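Local structure of Blo t 1 allergen (Blomia tropicalis, 5JT8) at residues E238-M241 with Y242-Q246; E104-I107 with N108-S112. The protein is a mite allergen of the papain-like cysteine protease family, probably cleaving peptide bonds once its inhibitory propeptide is removed. All coordinates share one frame; numbering follows the deposited sequence.

Contact 1: E238-M241 with Y242-Q246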
# COMPACT_ATOMS: atom_id res chain seq x y z
N GLU A 238 12.57 -2.07 -15.51
CA GLU A 238 12.50 -3.27 -16.34
C GLU A 238 12.43 -4.57 -15.50
O GLU A 238 11.60 -5.44 -15.79
CB GLU A 238 13.71 -3.33 -17.29
CG GLU A 238 13.74 -2.25 -18.36
CD GLU A 238 13.77 -0.80 -17.81
OE1 GLU A 238 14.63 -0.47 -16.95
OE2 GLU A 238 12.91 -0.01 -18.26
N ASP A 239 13.30 -4.71 -14.51
CA ASP A 239 13.23 -5.87 -13.61
C ASP A 239 11.85 -5.94 -12.95
O ASP A 239 11.21 -6.99 -12.91
CB ASP A 239 14.32 -5.80 -12.52
CG ASP A 239 15.67 -6.24 -13.03
OD1 ASP A 239 15.77 -6.47 -14.24
OD2 ASP A 239 16.65 -6.33 -12.23
N VAL A 240 11.39 -4.79 -12.45
CA VAL A 240 10.11 -4.73 -11.76
C VAL A 240 8.99 -5.12 -12.70
O VAL A 240 8.17 -5.96 -12.34
CB VAL A 240 9.85 -3.34 -11.16
CG1 VAL A 240 8.46 -3.29 -10.56
CG2 VAL A 240 10.90 -3.05 -10.08
N MET A 241 8.96 -4.54 -13.90
CA MET A 241 7.93 -4.86 -14.90
C MET A 241 7.95 -6.33 -15.28
O MET A 241 6.91 -6.98 -15.38
CB MET A 241 8.10 -4.02 -16.19
CG MET A 241 7.93 -2.51 -16.00
SD MET A 241 8.76 -1.51 -17.28
CE MET A 241 7.76 -1.88 -18.69
N TYR A 242 9.14 -6.85 -15.53
CA TYR A 242 9.24 -8.27 -15.79
C TYR A 242 8.76 -9.16 -14.62
O TYR A 242 8.09 -10.18 -14.82
CB TYR A 242 10.67 -8.64 -16.14
CG TYR A 242 10.70 -10.00 -16.73
CD1 TYR A 242 10.21 -10.22 -18.02
CD2 TYR A 242 11.13 -11.09 -15.99
CE1 TYR A 242 10.19 -11.49 -18.56
CE2 TYR A 242 11.12 -12.36 -16.51
CZ TYR A 242 10.66 -12.55 -17.80
OH TYR A 242 10.66 -13.82 -18.33
N THR A 243 9.15 -8.78 -13.40
CA THR A 243 8.69 -9.49 -12.20
C THR A 243 7.17 -9.49 -12.12
O THR A 243 6.54 -10.52 -11.85
CB THR A 243 9.29 -8.87 -10.93
OG1 THR A 243 10.72 -9.01 -10.98
CG2 THR A 243 8.72 -9.52 -9.64
N ILE A 244 6.57 -8.34 -12.40
CA ILE A 244 5.12 -8.20 -12.39
C ILE A 244 4.49 -9.10 -13.45
O ILE A 244 3.49 -9.76 -13.19
CB ILE A 244 4.70 -6.75 -12.62
CG1 ILE A 244 5.01 -5.92 -11.37
CG2 ILE A 244 3.21 -6.66 -13.00
CD1 ILE A 244 4.94 -4.41 -11.60
N GLN A 245 5.10 -9.12 -14.63
CA GLN A 245 4.62 -9.96 -15.71
C GLN A 245 4.71 -11.46 -15.36
O GLN A 245 3.76 -12.21 -15.63
CB GLN A 245 5.39 -9.69 -17.00
CG GLN A 245 4.82 -10.46 -18.20
CD GLN A 245 5.55 -10.19 -19.52
OE1 GLN A 245 4.91 -10.02 -20.56
NE2 GLN A 245 6.87 -10.18 -19.49
N GLN A 246 5.83 -11.90 -14.78
CA GLN A 246 6.05 -13.32 -14.54
C GLN A 246 5.58 -13.83 -13.17
O GLN A 246 5.30 -15.02 -13.00
CB GLN A 246 7.53 -13.69 -14.71
CG GLN A 246 8.04 -13.67 -16.15
CD GLN A 246 6.97 -13.93 -17.22
OE1 GLN A 246 6.72 -13.07 -18.07
NE2 GLN A 246 6.36 -15.12 -17.20
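The backbone oxygen of Asp239 is gripped twice by Thr243, four residues on. Thr243 N reaches Asp239 O at 2.8 Å in the regular helical bond, while the hydroxyl Thr243 OG1 donates to the same Asp239 O, also at 2.8 Å. The two donors come from different directions: the amide lies 19° from the carbonyl plane, the hydroxyl stands above it, 43° out, and not on a lone pair. What puts the hydroxyl there is the first torsion of Thr243 (chi1 -63°), which folds OG1 back beside its own backbone N. The polar end of this buried side chain is thus satisfied within the helix, and its rotation is probably fixed by the bond.

One residue along, the same i to i+4 spacing pairs two apolar side chains. Val240 CG1 meets Ile244 CD1 at 3.8 Å, the two chains crossing at a slant, and Ile244 CG1 lies beyond the carbonyl oxygen, 3.3 Å from Val240 O. The backbone bond beneath this pair runs from Ile244 N to Val240 O at 2.9 Å. Both side chains also pack on Leu285 of strand 281-291, and Met241 sits beside them against Trp288 and Trp297. The ladder also includes Tyr242 N to Glu238 O at 2.8 Å and Gln245 N to Met241 O at 2.9 Å.

Beyond the helix, Asp239 and Tyr242 both engage the loop that carries Tyr110. The arrangement is that of a regular alpha-helix with a threonine hydroxyl bonded back to the i-4 carbonyl, its apolar side packed on the beta-sheet of a papain-like domain.

Contact 2: E104-I107 with N108-S112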
# COMPACT_ATOMS: atom_id res chain seq x y z
N GLU A 104 21.55 -8.98 -6.46
CA GLU A 104 21.81 -8.81 -7.88
C GLU A 104 20.54 -8.47 -8.64
O GLU A 104 19.45 -8.79 -8.17
CB GLU A 104 22.43 -10.08 -8.46
CG GLU A 104 23.81 -10.38 -7.92
CD GLU A 104 24.79 -9.28 -8.21
OE1 GLU A 104 24.76 -8.73 -9.33
OE2 GLU A 104 25.58 -8.95 -7.30
N PRO A 105 20.67 -7.84 -9.83
CA PRO A 105 19.50 -7.68 -10.69
C PRO A 105 19.05 -9.04 -11.20
O PRO A 105 19.78 -10.00 -11.00
CB PRO A 105 20.00 -6.81 -11.86
CG PRO A 105 21.37 -6.39 -11.51
CD PRO A 105 21.90 -7.32 -10.46
N LEU A 106 17.88 -9.11 -11.83
CA LEU A 106 17.47 -10.34 -12.52
C LEU A 106 18.49 -10.73 -13.58
O LEU A 106 19.15 -9.86 -14.17
CB LEU A 106 16.12 -10.16 -13.19
CG LEU A 106 15.01 -9.65 -12.26
CD1 LEU A 106 13.71 -9.50 -13.03
CD2 LEU A 106 14.83 -10.57 -11.05
N ILE A 107 18.62 -12.03 -13.82
CA ILE A 107 19.35 -12.51 -14.99
C ILE A 107 18.73 -11.83 -16.21
O ILE A 107 17.52 -11.91 -16.44
CB ILE A 107 19.30 -14.06 -15.11
CG1 ILE A 107 20.17 -14.70 -14.02
CG2 ILE A 107 19.75 -14.52 -16.50
CD1 ILE A 107 19.87 -16.19 -13.80
N ASN A 108 19.58 -11.14 -16.97
CA ASN A 108 19.12 -10.07 -17.87
C ASN A 108 18.85 -10.54 -19.27
O ASN A 108 19.27 -9.91 -20.25
CB ASN A 108 20.16 -8.94 -17.91
CG ASN A 108 19.61 -7.64 -18.48
OD1 ASN A 108 18.48 -7.24 -18.16
ND2 ASN A 108 20.39 -6.99 -19.34
N THR A 109 18.14 -11.65 -19.39
CA THR A 109 17.97 -12.27 -20.69
C THR A 109 16.52 -12.34 -21.14
O THR A 109 16.21 -12.97 -22.16
CB THR A 109 18.56 -13.67 -20.70
OG1 THR A 109 17.87 -14.48 -19.75
CG2 THR A 109 20.06 -13.62 -20.35
N TYR A 110 15.62 -11.70 -20.40
CA TYR A 110 14.22 -11.66 -20.81
C TYR A 110 14.10 -10.70 -22.00
O TYR A 110 14.78 -9.67 -22.05
CB TYR A 110 13.29 -11.28 -19.65
CG TYR A 110 13.65 -10.01 -18.87
CD1 TYR A 110 13.19 -8.75 -19.28
CD2 TYR A 110 14.45 -10.08 -17.73
CE1 TYR A 110 13.51 -7.61 -18.56
CE2 TYR A 110 14.78 -8.95 -17.01
CZ TYR A 110 14.31 -7.72 -17.43
OH TYR A 110 14.67 -6.60 -16.70
N GLY A 111 13.24 -11.06 -22.95
CA GLY A 111 13.23 -10.42 -24.26
C GLY A 111 12.84 -8.95 -24.24
O GLY A 111 13.62 -8.09 -23.84
N SER A 112 11.63 -8.68 -24.71
CA SER A 112 11.10 -7.32 -24.74
C SER A 112 9.84 -7.28 -23.90
O SER A 112 9.19 -8.31 -23.70
CB SER A 112 10.80 -6.88 -26.18
OG SER A 112 10.02 -7.85 -26.85
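Leu106 and Tyr110 meet across the turn, Leu106 CD1 lying 4.2 Å from Tyr110 CE2. The two side chains cross at about a right angle, and the methyl approaches the ring obliquely. The oxygen of Ile107 also comes in at a slant, 3.8 Å from Tyr110 CD2, but from the opposite side of the ring plane. One branch of the leucine and one backbone carbonyl therefore flank the CD2-CE2 border of the ring.

That carbonyl has a second role. Thr109 N donates to Ile107 O at 3.0 Å, a weak bond bent to 144° at the hydrogen, as expected for the tight ring that an inverse gamma turn closes around its central residue, Asn108. The turn brings Ile107 and Thr109 alongside each other, their side chains pointing the same way, with Ile107 CG2 3.8 Å from Thr109 OG1 and 4.0 Å from Thr109 CG2. The pair lies at the exposed surface, with the Ile107 methyl against both branches of Thr109.

The chain is kinked at Asn108 rather than reversed, and the Tyr110 side chain reaches back to Leu106. Its ring is set by a chi1 of 52°, which places CG between the backbone N and the carbonyl carbon. From there the hydroxyl reaches Asp239 OD1 in helix 237-247, while Leu106 N bonds the other carboxylate oxygen of Asp239. A single aspartate thus positions both partners of the leucine-tyrosine contact, and stacking against Tyr242 further holds the aromatic ring.

The segment belongs to the loop between helix 94-100 and strand 117-118. It runs over the outer surface of helix 237-247, with Leu106 packed on Thr243 and Leu231, and Pro105 on Asp239 and Arg232.

Contact 1 is largely buried and contact 2 lies at the surface, their centres about 9 Å apart. Helix 237-247 joins them: one side of it faces the sheet, while another receives the loop holding residues 104-112. Order in the helix comes from repeated, nearly straight backbone bonds; the loop has one weak turn bond and depends more on side chains anchored outside it. Asp239 has a part in both places, its carbonyl oxygen serving the helix and its carboxylate the loop. The two contacts also meet through packing, where Tyr242 CE1 lies 3.3 Å from Tyr110 CB.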